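Local coordinates for protein MHC I-like leukocyte 2 long form (Mus musculus, PDB 6A97) that binds heparan sulfate proteoglycans on the surface of fibroblasts, as a GPI-anchored member of the MHC class I family, at residues G109-Q114 against L133-Q138; N102-E107 against M162-H167; N28-S33 against Q41-I46; A115-E120 against G129-G134. All blocks are in the same frame, centred on the assembly; numbering follows the deposited sequence.

How the interactions relate
All four interactions belong to the alpha-1/alpha-2 platform of the class I fold. Interactions 1 and 4 are successive parts of one hairpin, strands 113-121 and 127-135, share Leu133 and Gly134, and have centres about 15 Å apart. Interaction 3, the hairpin of strands 23-31 and 42-48, lies beside it in the same sheet: Val29 O and Ala115 N are 2.8 Å apart, consistent with a backbone hydrogen bond, and its centre is about 13 Å from that of interaction 4. Interaction 2 joins two helices at the end of the platform and meets interaction 1 where Lys104 CD packs 3.5 Å from Tyr135 CE1; nothing in it touches interactions 3 or 4.

Interaction 1. Residues G109-Q114 against L133-Q138; sequences GLHTLQ and LGYDGQ
The His111 ring, the Asp136 carboxylate and the Tyr135 hydroxyl come together where the chain enters strand 113-121 and leaves strand 127-135. His111 ND1 gives Asp136 OD2 a nearly straight bond (2.8 Å, 169°); the oxygen lies in the ring plane and uses its syn lone pair. NE2 bonds the backbone O of Glu108, so the imidazole is held at both nitrogens, which would be consistent with a protonated ring. The other carboxylate oxygen, Asp136 OD1, accepts from Thr112 N at 3.0 Å. An acid suits this turn because it can serve a ring N-H and a backbone N-H at once. With CG anti to the backbone N (chi1 -170°), Tyr135 puts its OH over the imidazole, 3.0 Å above its plane and toward the rim. The two rings are nearly parallel (15°) yet slid so far apart, 5.5 Å between the centroids of His111 and Tyr135, that they barely overlap.

Gln114 buries the most surface. Its backbone N and O both pair with Gly134, and its OE1 accepts from a water that also joins Thr112 O to Gly137 N, tying the strand to the type I' turn. Gln114 NE2 reaches the backbone of the chain of another protein. In the sheet this strand pair is flanked by strand 23-31, through Leu113 and Ala31, and by strand 138-144, through Leu133 and Leu141, while Tyr135 packs on Phe140.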
loop_
_atom_site.group_PDB
_atom_site.type_symbol
_atom_site.label_atom_id
_atom_site.label_comp_id
_atom_site.label_asym_id
_atom_site.label_seq_id
_atom_site.Cartn_x
_atom_site.Cartn_y
_atom_site.Cartn_z
ATOM N N GLY A 109 43.734 -8.169 1.194
ATOM C CA GLY A 109 42.539 -8.849 1.667
ATOM C C GLY A 109 41.420 -8.987 0.653
ATOM O O GLY A 109 41.629 -8.841 -0.551
ATOM N N LEU A 110 40.219 -9.269 1.153
ATOM C CA LEU A 110 39.053 -9.505 0.308
ATOM C C LEU A 110 38.130 -8.290 0.302
ATOM O O LEU A 110 37.662 -7.853 1.353
ATOM C CB LEU A 110 38.298 -10.748 0.788
ATOM C CG LEU A 110 37.430 -11.526 -0.208
ATOM C CD1 LEU A 110 37.156 -12.922 0.329
ATOM C CD2 LEU A 110 36.117 -10.807 -0.505
ATOM N N HIS A 111 37.869 -7.748 -0.883
ATOM C CA HIS A 111 37.011 -6.575 -1.012
ATOM C C HIS A 111 35.983 -6.748 -2.122
ATOM O O HIS A 111 36.127 -7.615 -2.983
ATOM C CB HIS A 111 37.853 -5.328 -1.261
ATOM C CG HIS A 111 38.860 -5.065 -0.188
ATOM N ND1 HIS A 111 38.572 -4.316 0.932
ATOM C CD2 HIS A 111 40.148 -5.462 -0.057
ATOM C CE1 HIS A 111 39.643 -4.258 1.705
ATOM N NE2 HIS A 111 40.612 -4.944 1.127
ATOM N N THR A 112 34.947 -5.912 -2.095
ATOM C CA THR A 112 33.826 -6.040 -3.020
ATOM C C THR A 112 33.619 -4.787 -3.863
ATOM O O THR A 112 33.306 -3.720 -3.333
ATOM C CB THR A 112 32.511 -6.337 -2.265
ATOM O OG1 THR A 112 32.727 -7.383 -1.310
ATOM C CG2 THR A 112 31.409 -6.744 -3.238
ATOM N N LEU A 113 33.775 -4.921 -5.177
ATOM C CA LEU A 113 33.511 -3.817 -6.097
ATOM C C LEU A 113 32.207 -4.037 -6.849
ATOM O O LEU A 113 32.015 -5.076 -7.485
ATOM C CB LEU A 113 34.660 -3.649 -7.093
ATOM C CG LEU A 113 34.512 -2.495 -8.084
ATOM C CD1 LEU A 113 34.560 -1.137 -7.360
ATOM C CD2 LEU A 113 35.580 -2.578 -9.163
ATOM N N GLN A 114 31.313 -3.051 -6.771
ATOM C CA GLN A 114 30.010 -3.126 -7.427
ATOM C C GLN A 114 29.761 -1.897 -8.277
ATOM O O GLN A 114 30.307 -0.825 -8.017
ATOM C CB GLN A 114 28.882 -3.255 -6.399
ATOM C CG GLN A 114 28.932 -4.515 -5.542
ATOM C CD GLN A 114 28.033 -4.410 -4.316
ATOM O OE1 GLN A 114 28.493 -4.068 -3.228
ATOM N NE2 GLN A 114 26.743 -4.690 -4.493
ATOM N N LEU A 133 29.343 3.588 -8.451
ATOM C CA LEU A 133 30.204 2.498 -8.014
ATOM C C LEU A 133 30.091 2.333 -6.506
ATOM O O LEU A 133 29.898 3.307 -5.773
ATOM C CB LEU A 133 31.663 2.746 -8.405
ATOM C CG LEU A 133 31.990 2.950 -9.883
ATOM C CD1 LEU A 133 33.457 3.290 -10.049
ATOM C CD2 LEU A 133 31.650 1.700 -10.662
ATOM N N GLY A 134 30.218 1.095 -6.047
ATOM C CA GLY A 134 30.180 0.798 -4.629
ATOM C C GLY A 134 31.386 -0.032 -4.256
ATOM O O GLY A 134 31.814 -0.904 -5.017
ATOM N N TYR A 135 31.942 0.239 -3.082
ATOM C CA TYR A 135 33.119 -0.480 -2.616
ATOM C C TYR A 135 32.897 -0.929 -1.183
ATOM O O TYR A 135 32.573 -0.113 -0.318
ATOM C CB TYR A 135 34.375 0.394 -2.718
ATOM C CG TYR A 135 35.657 -0.365 -2.468
ATOM C CD1 TYR A 135 36.080 -1.357 -3.347
ATOM C CD2 TYR A 135 36.445 -0.097 -1.356
ATOM C CE1 TYR A 135 37.250 -2.057 -3.126
ATOM C CE2 TYR A 135 37.618 -0.792 -1.128
ATOM C CZ TYR A 135 38.016 -1.770 -2.014
ATOM O OH TYR A 135 39.184 -2.461 -1.791
ATOM N N ASP A 136 33.054 -2.230 -0.951
ATOM C CA ASP A 136 32.800 -2.839 0.351
ATOM C C ASP A 136 31.440 -2.440 0.919
ATOM O O ASP A 136 31.310 -2.161 2.111
ATOM C CB ASP A 136 33.921 -2.483 1.333
ATOM C CG ASP A 136 35.191 -3.269 1.068
ATOM O OD1 ASP A 136 35.096 -4.359 0.456
ATOM O OD2 ASP A 136 36.280 -2.805 1.467
ATOM N N GLY A 137 30.432 -2.411 0.053
ATOM C CA GLY A 137 29.061 -2.187 0.477
ATOM C C GLY A 137 28.697 -0.743 0.775
ATOM O O GLY A 137 27.610 -0.467 1.284
ATOM N N GLN A 138 29.598 0.182 0.456
ATOM C CA GLN A 138 29.335 1.606 0.674
ATOM C C GLN A 138 29.421 2.378 -0.640
ATOM O O GLN A 138 30.139 1.970 -1.551
ATOM C CB GLN A 138 30.326 2.189 1.684
ATOM C CG GLN A 138 30.306 1.507 3.044
ATOM C CD GLN A 138 28.969 1.653 3.754
ATOM O OE1 GLN A 138 28.320 2.701 3.685
ATOM N NE2 GLN A 138 28.548 0.596 4.439
HETATM O O HOH W 1 30.628 -2.844 -2.732
HETATM O O HOH W 2 33.592 -6.415 1.154
#

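Interaction 2. Residues N102-E107 against M162-H167; sequences NQKSQE and MFWKTH
Gln103 and His167 mark the closest approach of the two backbones, CA atoms 8.5 Å apart: the C-terminal part of helix 98-104 and the type I turn Lys104-Glu107 face the end of helix 158-167. No hydrogen bond spans this gap, which side chains fill. Gln103 is bent at chi2, bringing its amide to Phe163; OE1 stands at the ring edge, in its plane, 3.5 Å from CZ, with the amide and ring planes 72° apart. Its CB rests against the end of the indole, 4.0 Å from Trp164 CH2. Lys104 runs across Trp164 at about a right angle and brings NZ to 3.6 Å from CZ2; its long chain can thus lend methylenes to the indole while the ammonium makes a cation-pi contact with Tyr135. Phe163 is steadied from its own helix, because His167 ND1 lies over the centre of its ring. That nitrogen is itself fixed by a bond of 2.7 Å to Phe163 O, to which Thr166 OG1 donates from the opposite face. Such a meeting of the alpha-1 and alpha-2 helical walls belongs to the class I platform, at the end of the groove that in peptide-presenting relatives receives the peptide's C terminus.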
loop_
_atom_site.group_PDB
_atom_site.type_symbol
_atom_site.label_atom_id
_atom_site.label_comp_id
_atom_site.label_asym_id
_atom_site.label_seq_id
_atom_site.Cartn_x
_atom_site.Cartn_y
_atom_site.Cartn_z
ATOM N N ASN A 102 42.073 -2.209 -11.516
ATOM C CA ASN A 102 43.508 -2.368 -11.279
ATOM C C ASN A 102 43.948 -1.778 -9.938
ATOM O O ASN A 102 44.710 -2.394 -9.198
ATOM C CB ASN A 102 44.306 -1.733 -12.414
ATOM C CG ASN A 102 44.331 -2.601 -13.660
ATOM O OD1 ASN A 102 44.381 -3.827 -13.570
ATOM N ND2 ASN A 102 44.291 -1.969 -14.829
ATOM N N GLN A 103 43.448 -0.587 -9.619
ATOM C CA GLN A 103 43.837 0.107 -8.393
ATOM C C GLN A 103 43.278 -0.574 -7.150
ATOM O O GLN A 103 43.974 -0.686 -6.146
ATOM C CB GLN A 103 43.389 1.574 -8.434
ATOM C CG GLN A 103 44.055 2.406 -9.525
ATOM C CD GLN A 103 45.580 2.435 -9.406
ATOM O OE1 GLN A 103 46.133 2.568 -8.308
ATOM N NE2 GLN A 103 46.263 2.295 -10.542
ATOM N N LYS A 104 42.035 -1.044 -7.224
ATOM C CA LYS A 104 41.430 -1.748 -6.097
ATOM C C LYS A 104 42.008 -3.151 -5.926
ATOM O O LYS A 104 42.012 -3.704 -4.823
ATOM C CB LYS A 104 39.910 -1.827 -6.257
ATOM C CG LYS A 104 39.192 -0.508 -5.986
ATOM C CD LYS A 104 39.569 0.052 -4.615
ATOM C CE LYS A 104 38.685 1.235 -4.235
ATOM N NZ LYS A 104 39.183 1.941 -3.018
ATOM N N SER A 105 42.501 -3.726 -7.017
ATOM C CA SER A 105 43.097 -5.057 -6.963
ATOM C C SER A 105 44.385 -5.070 -6.147
ATOM O O SER A 105 44.866 -6.130 -5.750
ATOM C CB SER A 105 43.372 -5.579 -8.372
ATOM O OG SER A 105 42.160 -5.816 -9.065
ATOM N N GLN A 106 44.940 -3.889 -5.896
ATOM C CA GLN A 106 46.174 -3.773 -5.127
ATOM C C GLN A 106 45.920 -3.871 -3.626
ATOM O O GLN A 106 46.843 -4.130 -2.852
ATOM C CB GLN A 106 46.879 -2.455 -5.446
ATOM C CG GLN A 106 47.352 -2.339 -6.886
ATOM C CD GLN A 106 48.348 -1.211 -7.080
ATOM O OE1 GLN A 106 49.057 -0.826 -6.149
ATOM N NE2 GLN A 106 48.404 -0.672 -8.293
ATOM N N GLU A 107 44.668 -3.660 -3.221
ATOM C CA GLU A 107 44.306 -3.659 -1.805
ATOM C C GLU A 107 44.491 -5.032 -1.161
ATOM O O GLU A 107 44.167 -6.063 -1.751
ATOM C CB GLU A 107 42.856 -3.198 -1.614
ATOM C CG GLU A 107 42.583 -1.753 -2.007
ATOM C CD GLU A 107 43.397 -0.753 -1.200
ATOM O OE1 GLU A 107 43.668 -1.026 -0.011
ATOM O OE2 GLU A 107 43.748 0.313 -1.749
ATOM N N MET A 162 40.933 13.805 -6.339
ATOM C CA MET A 162 41.621 14.030 -7.607
ATOM C C MET A 162 42.085 12.710 -8.216
ATOM O O MET A 162 41.927 12.488 -9.412
ATOM C CB MET A 162 42.813 14.973 -7.413
ATOM C CG MET A 162 42.412 16.408 -7.069
ATOM S SD MET A 162 43.823 17.477 -6.700
ATOM C CE MET A 162 45.065 16.820 -7.815
ATOM N N PHE A 163 42.652 11.846 -7.380
ATOM C CA PHE A 163 43.083 10.521 -7.801
ATOM C C PHE A 163 41.971 9.749 -8.513
ATOM O O PHE A 163 42.181 9.226 -9.609
ATOM C CB PHE A 163 43.584 9.720 -6.596
ATOM C CG PHE A 163 44.133 8.360 -6.948
ATOM C CD1 PHE A 163 43.299 7.251 -7.026
ATOM C CD2 PHE A 163 45.487 8.189 -7.189
ATOM C CE1 PHE A 163 43.805 6.002 -7.347
ATOM C CE2 PHE A 163 46.000 6.944 -7.511
ATOM C CZ PHE A 163 45.160 5.850 -7.588
ATOM N N TRP A 164 40.796 9.675 -7.892
ATOM C CA TRP A 164 39.700 8.886 -8.448
ATOM C C TRP A 164 39.013 9.606 -9.602
ATOM O O TRP A 164 38.442 8.967 -10.482
ATOM C CB TRP A 164 38.672 8.522 -7.361
ATOM C CG TRP A 164 39.204 7.526 -6.373
ATOM C CD1 TRP A 164 39.409 7.725 -5.040
ATOM C CD2 TRP A 164 39.634 6.185 -6.648
ATOM N NE1 TRP A 164 39.930 6.592 -4.465
ATOM C CE2 TRP A 164 40.083 5.633 -5.431
ATOM C CE3 TRP A 164 39.680 5.397 -7.803
ATOM C CZ2 TRP A 164 40.563 4.330 -5.333
ATOM C CZ3 TRP A 164 40.164 4.106 -7.707
ATOM C CH2 TRP A 164 40.595 3.582 -6.479
ATOM N N LYS A 165 39.068 10.934 -9.608
ATOM C CA LYS A 165 38.502 11.693 -10.718
ATOM C C LYS A 165 39.241 11.407 -12.031
ATOM O O LYS A 165 38.684 11.588 -13.113
ATOM C CB LYS A 165 38.528 13.197 -10.423
ATOM C CG LYS A 165 37.397 13.686 -9.527
ATOM C CD LYS A 165 37.459 15.197 -9.354
ATOM C CE LYS A 165 36.423 15.704 -8.356
ATOM N NZ LYS A 165 35.023 15.639 -8.868
ATOM N N THR A 166 40.489 10.954 -11.933
ATOM C CA THR A 166 41.297 10.693 -13.123
ATOM C C THR A 166 41.362 9.212 -13.499
ATOM O O THR A 166 41.630 8.876 -14.652
ATOM C CB THR A 166 42.744 11.206 -12.954
ATOM O OG1 THR A 166 43.465 10.350 -12.059
ATOM C CG2 THR A 166 42.756 12.632 -12.426
ATOM N N HIS A 167 41.125 8.328 -12.534
ATOM C CA HIS A 167 41.227 6.891 -12.787
ATOM C C HIS A 167 39.866 6.235 -12.998
ATOM O O HIS A 167 39.786 5.061 -13.358
ATOM C CB HIS A 167 41.966 6.196 -11.642
ATOM C CG HIS A 167 43.422 6.537 -11.572
ATOM N ND1 HIS A 167 43.899 7.623 -10.871
ATOM C CD2 HIS A 167 44.504 5.935 -12.119
ATOM C CE1 HIS A 167 45.214 7.676 -10.988
ATOM N NE2 HIS A 167 45.607 6.664 -11.740
#

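Interaction 3. Residues N28-S33 against Q41-I46; sequences NVRAHS and QLLVLI
Backbone bonds dominate as Asn28-Ser33 meets Gln41-Ile46; strands 28-31 and 42-46 run antiparallel, their N-to-C directions 169° apart. Asn28 with Leu45 and Arg30 with Leu43 are hydrogen-bonded pairs with two N-H...O bonds each; the straightest of these four runs from Leu43 N to Arg30 O (2.8 Å, 175°). The pairing goes on with His32 N bonding Gln41 O at 3.0 Å. Waters join in: one donates to both Asn28 O and Leu43 O, and another links Ser33 O to Gln41 N.

Apolar contacts occupy the face of Val29, Ala31, Leu42 and Val44. Leu42 CD2 rests 4.0 Å from Ala31 CB, where a small residue leaves room for the leucine branch, and Val29 CG2 meets Val44 CG1 at 4.3 Å. Beta-branched valines suit such extended backbone, and this face looks toward helix 75-96.

The other face, with Asn28, Arg30, Leu43 and Leu45, mixes polar and apolar groups. Arg30 bends at chi3 (60°), bringing NH2 to 3.6 Å from Leu43 CD2, while the backbone of the chain of another protein accepts a weak bond from it. Past it, His32 brings its ring obliquely against the opposite strand, NE2 being 3.8 Å from Leu43 CB and hydrogen-bonded to Asn57. A sheet hairpin with helices over one face and another chain beneath is characteristic of the MHC class I platform, whose underside normally rests on beta-2 microglobulin.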
loop_
_atom_site.group_PDB
_atom_site.type_symbol
_atom_site.label_atom_id
_atom_site.label_comp_id
_atom_site.label_asym_id
_atom_site.label_seq_id
_atom_site.Cartn_x
_atom_site.Cartn_y
_atom_site.Cartn_z
ATOM N N ASN A 28 23.372 -4.234 -13.104
ATOM C CA ASN A 28 24.013 -4.455 -11.814
ATOM C C ASN A 28 25.260 -5.306 -12.013
ATOM O O ASN A 28 25.171 -6.484 -12.368
ATOM C CB ASN A 28 23.049 -5.112 -10.826
ATOM C CG ASN A 28 22.149 -4.099 -10.139
ATOM O OD1 ASN A 28 22.136 -2.927 -10.499
ATOM N ND2 ASN A 28 21.395 -4.547 -9.145
ATOM N N VAL A 29 26.421 -4.695 -11.804
ATOM C CA VAL A 29 27.697 -5.345 -12.078
ATOM C C VAL A 29 28.456 -5.589 -10.787
ATOM O O VAL A 29 28.496 -4.728 -9.904
ATOM C CB VAL A 29 28.575 -4.492 -13.028
ATOM C CG1 VAL A 29 29.880 -5.199 -13.343
ATOM C CG2 VAL A 29 27.824 -4.162 -14.309
ATOM N N ARG A 30 29.066 -6.761 -10.668
ATOM C CA ARG A 30 29.903 -7.043 -9.510
ATOM C C ARG A 30 31.112 -7.893 -9.887
ATOM O O ARG A 30 30.980 -8.866 -10.623
ATOM C CB ARG A 30 29.087 -7.741 -8.426
ATOM C CG ARG A 30 29.927 -8.289 -7.294
ATOM C CD ARG A 30 29.064 -8.677 -6.114
ATOM N NE ARG A 30 28.094 -9.706 -6.468
ATOM C CZ ARG A 30 28.285 -11.009 -6.278
ATOM N NH1 ARG A 30 29.415 -11.443 -5.731
ATOM N NH2 ARG A 30 27.340 -11.877 -6.623
ATOM N N ALA A 31 32.285 -7.519 -9.383
ATOM C CA ALA A 31 33.485 -8.339 -9.540
ATOM C C ALA A 31 33.512 -9.448 -8.500
ATOM O O ALA A 31 33.275 -9.206 -7.314
ATOM C CB ALA A 31 34.737 -7.484 -9.430
ATOM N N HIS A 32 33.814 -10.666 -8.944
ATOM C CA HIS A 32 33.849 -11.812 -8.044
ATOM C C HIS A 32 35.042 -11.733 -7.103
ATOM O O HIS A 32 34.906 -11.929 -5.895
ATOM C CB HIS A 32 33.886 -13.118 -8.836
ATOM C CG HIS A 32 32.576 -13.476 -9.460
ATOM N ND1 HIS A 32 31.468 -13.826 -8.717
ATOM C CD2 HIS A 32 32.194 -13.537 -10.758
ATOM C CE1 HIS A 32 30.462 -14.090 -9.531
ATOM N NE2 HIS A 32 30.876 -13.924 -10.774
ATOM N N SER A 33 36.210 -11.451 -7.668
ATOM C CA SER A 33 37.422 -11.238 -6.886
ATOM C C SER A 33 38.366 -10.334 -7.665
ATOM O O SER A 33 38.531 -10.491 -8.874
ATOM C CB SER A 33 38.104 -12.563 -6.552
ATOM O OG SER A 33 38.838 -13.049 -7.659
ATOM N N GLN A 41 36.845 -11.555 -12.978
ATOM C CA GLN A 41 35.603 -12.073 -13.536
ATOM C C GLN A 41 34.423 -11.267 -13.010
ATOM O O GLN A 41 34.410 -10.866 -11.847
ATOM C CB GLN A 41 35.439 -13.554 -13.200
ATOM C CG GLN A 41 36.582 -14.429 -13.701
ATOM C CD GLN A 41 36.531 -15.839 -13.136
ATOM O OE1 GLN A 41 37.005 -16.788 -13.760
ATOM N NE2 GLN A 41 35.952 -15.982 -11.948
ATOM N N LEU A 42 33.436 -11.040 -13.871
ATOM C CA LEU A 42 32.317 -10.164 -13.553
ATOM C C LEU A 42 30.986 -10.894 -13.600
ATOM O O LEU A 42 30.779 -11.766 -14.445
ATOM C CB LEU A 42 32.272 -8.983 -14.529
ATOM C CG LEU A 42 33.466 -8.026 -14.584
ATOM C CD1 LEU A 42 33.261 -7.007 -15.700
ATOM C CD2 LEU A 42 33.666 -7.320 -13.236
ATOM N N LEU A 43 30.083 -10.525 -12.696
ATOM C CA LEU A 43 28.686 -10.925 -12.803
ATOM C C LEU A 43 27.883 -9.728 -13.282
ATOM O O LEU A 43 27.897 -8.670 -12.652
ATOM C CB LEU A 43 28.134 -11.441 -11.470
ATOM C CG LEU A 43 26.619 -11.701 -11.437
ATOM C CD1 LEU A 43 26.193 -12.794 -12.443
ATOM C CD2 LEU A 43 26.163 -12.068 -10.033
ATOM N N VAL A 44 27.203 -9.883 -14.410
ATOM C CA VAL A 44 26.397 -8.801 -14.947
ATOM C C VAL A 44 24.942 -9.230 -14.988
ATOM O O VAL A 44 24.603 -10.252 -15.589
ATOM C CB VAL A 44 26.850 -8.381 -16.369
ATOM C CG1 VAL A 44 26.059 -7.164 -16.831
ATOM C CG2 VAL A 44 28.353 -8.093 -16.405
ATOM N N LEU A 45 24.093 -8.448 -14.334
ATOM C CA LEU A 45 22.660 -8.696 -14.311
ATOM C C LEU A 45 21.948 -7.497 -14.907
ATOM O O LEU A 45 22.201 -6.352 -14.513
ATOM C CB LEU A 45 22.169 -8.952 -12.885
ATOM C CG LEU A 45 22.785 -10.144 -12.154
ATOM C CD1 LEU A 45 22.327 -10.184 -10.705
ATOM C CD2 LEU A 45 22.423 -11.437 -12.864
ATOM N N ILE A 46 21.058 -7.757 -15.855
ATOM C CA ILE A 46 20.363 -6.685 -16.552
ATOM C C ILE A 46 18.877 -6.687 -16.218
ATOM O O ILE A 46 18.191 -7.702 -16.387
ATOM C CB ILE A 46 20.542 -6.807 -18.071
ATOM C CG1 ILE A 46 22.007 -6.589 -18.450
ATOM C CG2 ILE A 46 19.665 -5.810 -18.793
ATOM C CD1 ILE A 46 22.232 -6.526 -19.940
HETATM O O HOH W 3 25.917 -8.291 -10.539
HETATM O O HOH W 4 37.602 -12.779 -10.474
#

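Interaction 4. Residues A115-E120 against G129-G134; sequences ATLGCE and GFWHLG
Leu117 and Trp131 lie side by side on the densely packed face of this pair of strands. Leu117 CD2 presses on the indole face, 3.5 Å from Trp131 CE2 and 22° off the normal of the five-membered ring, a CH-pi contact. Next to them Ala115 CB meets Leu133 CD2 at 3.5 Å, tighter than usual for two carbons; alanine's single methyl just accommodates the leucine branch. Trp131 NE1 is buried with no hydrogen-bonding partner in the model, while the indole packs against Leu93 and Met96 of helix 75-96 and Val174 of helix 171-193.

Phe130 goes the other way. Its CG stands between the backbone N and the carbonyl carbon (chi1 62°), which folds the ring over the neighbouring strand, with Gly118 N 3.5 Å above the ring centre and Gly118 CA making a CH-pi contact. Gly118 fits because a CB would come too near the ring and the preceding carbonyl.

These are antiparallel strands of the class I platform floor, and Cys119 ties that floor to helix 171-193 through its disulfide with Cys182, the alpha-2 bridge familiar in class I molecules. Thr116 with His132 and Gly118 with Phe130 are the hydrogen-bonded pairs, two N-H...O bonds each.

Packing is looser where Thr116 and His132 lie side by side, CG2 to CD2 3.9 Å, the methyl at the imidazole edge. Their polar atoms look outside the pair: Thr116 OG1 bonds Asn28 and Arg26, and His132 ND1 bonds Thr142. His132 is partly exposed and rests on a basic side chain of the chain of another protein.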
loop_
_atom_site.group_PDB
_atom_site.type_symbol
_atom_site.label_atom_id
_atom_site.label_comp_id
_atom_site.label_asym_id
_atom_site.label_seq_id
_atom_site.Cartn_x
_atom_site.Cartn_y
_atom_site.Cartn_z
ATOM N N ALA A 115 28.911 -2.048 -9.283
ATOM C CA ALA A 115 28.481 -0.911 -10.071
ATOM C C ALA A 115 27.009 -1.052 -10.403
ATOM O O ALA A 115 26.530 -2.150 -10.664
ATOM C CB ALA A 115 29.309 -0.789 -11.350
ATOM N N THR A 116 26.279 0.054 -10.373
ATOM C CA THR A 116 24.951 0.044 -10.953
ATOM C C THR A 116 24.879 1.199 -11.933
ATOM O O THR A 116 25.371 2.299 -11.664
ATOM C CB THR A 116 23.832 0.123 -9.891
ATOM O OG1 THR A 116 22.568 -0.044 -10.537
ATOM C CG2 THR A 116 23.840 1.466 -9.125
ATOM N N LEU A 117 24.291 0.947 -13.093
ATOM C CA LEU A 117 24.291 1.958 -14.134
ATOM C C LEU A 117 23.170 1.694 -15.109
ATOM O O LEU A 117 22.603 0.601 -15.131
ATOM C CB LEU A 117 25.652 1.978 -14.833
ATOM C CG LEU A 117 26.100 0.746 -15.634
ATOM C CD1 LEU A 117 25.848 0.913 -17.139
ATOM C CD2 LEU A 117 27.544 0.372 -15.327
ATOM N N GLY A 118 22.831 2.700 -15.902
ATOM C CA GLY A 118 21.793 2.531 -16.897
ATOM C C GLY A 118 21.116 3.827 -17.276
ATOM O O GLY A 118 21.682 4.904 -17.118
ATOM N N CYS A 119 19.895 3.718 -17.782
ATOM C CA CYS A 119 19.184 4.881 -18.280
ATOM C C CYS A 119 17.696 4.728 -18.053
ATOM O O CYS A 119 17.183 3.615 -17.911
ATOM C CB CYS A 119 19.469 5.095 -19.766
ATOM S SG CYS A 119 18.894 3.730 -20.821
ATOM N N GLU A 120 17.007 5.860 -18.023
ATOM C CA GLU A 120 15.581 5.892 -17.757
ATOM C C GLU A 120 14.865 6.660 -18.860
ATOM O O GLU A 120 15.166 7.825 -19.114
ATOM C CB GLU A 120 15.317 6.524 -16.390
ATOM C CG GLU A 120 13.867 6.511 -15.947
ATOM C CD GLU A 120 13.708 6.981 -14.513
ATOM O OE1 GLU A 120 12.764 6.524 -13.834
ATOM O OE2 GLU A 120 14.534 7.803 -14.061
ATOM N N GLY A 129 20.402 9.239 -17.613
ATOM C CA GLY A 129 21.388 8.207 -17.336
ATOM C C GLY A 129 21.950 8.281 -15.926
ATOM O O GLY A 129 21.860 9.316 -15.265
ATOM N N PHE A 130 22.525 7.176 -15.459
ATOM C CA PHE A 130 23.147 7.137 -14.139
ATOM C C PHE A 130 24.269 6.106 -14.097
ATOM O O PHE A 130 24.261 5.136 -14.859
ATOM C CB PHE A 130 22.105 6.836 -13.052
ATOM C CG PHE A 130 21.434 5.491 -13.195
ATOM C CD1 PHE A 130 20.297 5.345 -13.978
ATOM C CD2 PHE A 130 21.933 4.379 -12.534
ATOM C CE1 PHE A 130 19.681 4.110 -14.112
ATOM C CE2 PHE A 130 21.318 3.143 -12.657
ATOM C CZ PHE A 130 20.193 3.008 -13.451
ATOM N N TRP A 131 25.232 6.319 -13.205
ATOM C CA TRP A 131 26.321 5.364 -13.011
ATOM C C TRP A 131 26.939 5.544 -11.627
ATOM O O TRP A 131 27.537 6.582 -11.331
ATOM C CB TRP A 131 27.378 5.529 -14.103
ATOM C CG TRP A 131 28.386 4.418 -14.178
ATOM C CD1 TRP A 131 28.844 3.648 -13.149
ATOM C CD2 TRP A 131 29.048 3.943 -15.358
ATOM N NE1 TRP A 131 29.755 2.729 -13.613
ATOM C CE2 TRP A 131 29.898 2.889 -14.967
ATOM C CE3 TRP A 131 29.005 4.309 -16.709
ATOM C CZ2 TRP A 131 30.703 2.198 -15.875
ATOM C CZ3 TRP A 131 29.806 3.621 -17.610
ATOM C CH2 TRP A 131 30.644 2.581 -17.188
ATOM N N HIS A 132 26.783 4.528 -10.783
ATOM C CA HIS A 132 27.344 4.547 -9.435
ATOM C C HIS A 132 28.277 3.366 -9.212
ATOM O O HIS A 132 28.038 2.274 -9.725
ATOM C CB HIS A 132 26.234 4.516 -8.382
ATOM C CG HIS A 132 25.146 5.520 -8.609
ATOM N ND1 HIS A 132 25.224 6.821 -8.159
ATOM C CD2 HIS A 132 23.950 5.409 -9.233
ATOM C CE1 HIS A 132 24.124 7.469 -8.501
ATOM N NE2 HIS A 132 23.336 6.636 -9.155
ATOM N N LEU A 133 29.343 3.588 -8.451
ATOM C CA LEU A 133 30.204 2.498 -8.014
ATOM C C LEU A 133 30.091 2.333 -6.506
ATOM O O LEU A 133 29.898 3.307 -5.773
ATOM C CB LEU A 133 31.663 2.746 -8.405
ATOM C CG LEU A 133 31.990 2.950 -9.883
ATOM C CD1 LEU A 133 33.457 3.290 -10.049
ATOM C CD2 LEU A 133 31.650 1.700 -10.662
ATOM N N GLY A 134 30.218 1.095 -6.047
ATOM C CA GLY A 134 30.180 0.798 -4.629
ATOM C C GLY A 134 31.386 -0.032 -4.256
ATOM O O GLY A 134 31.814 -0.904 -5.017
#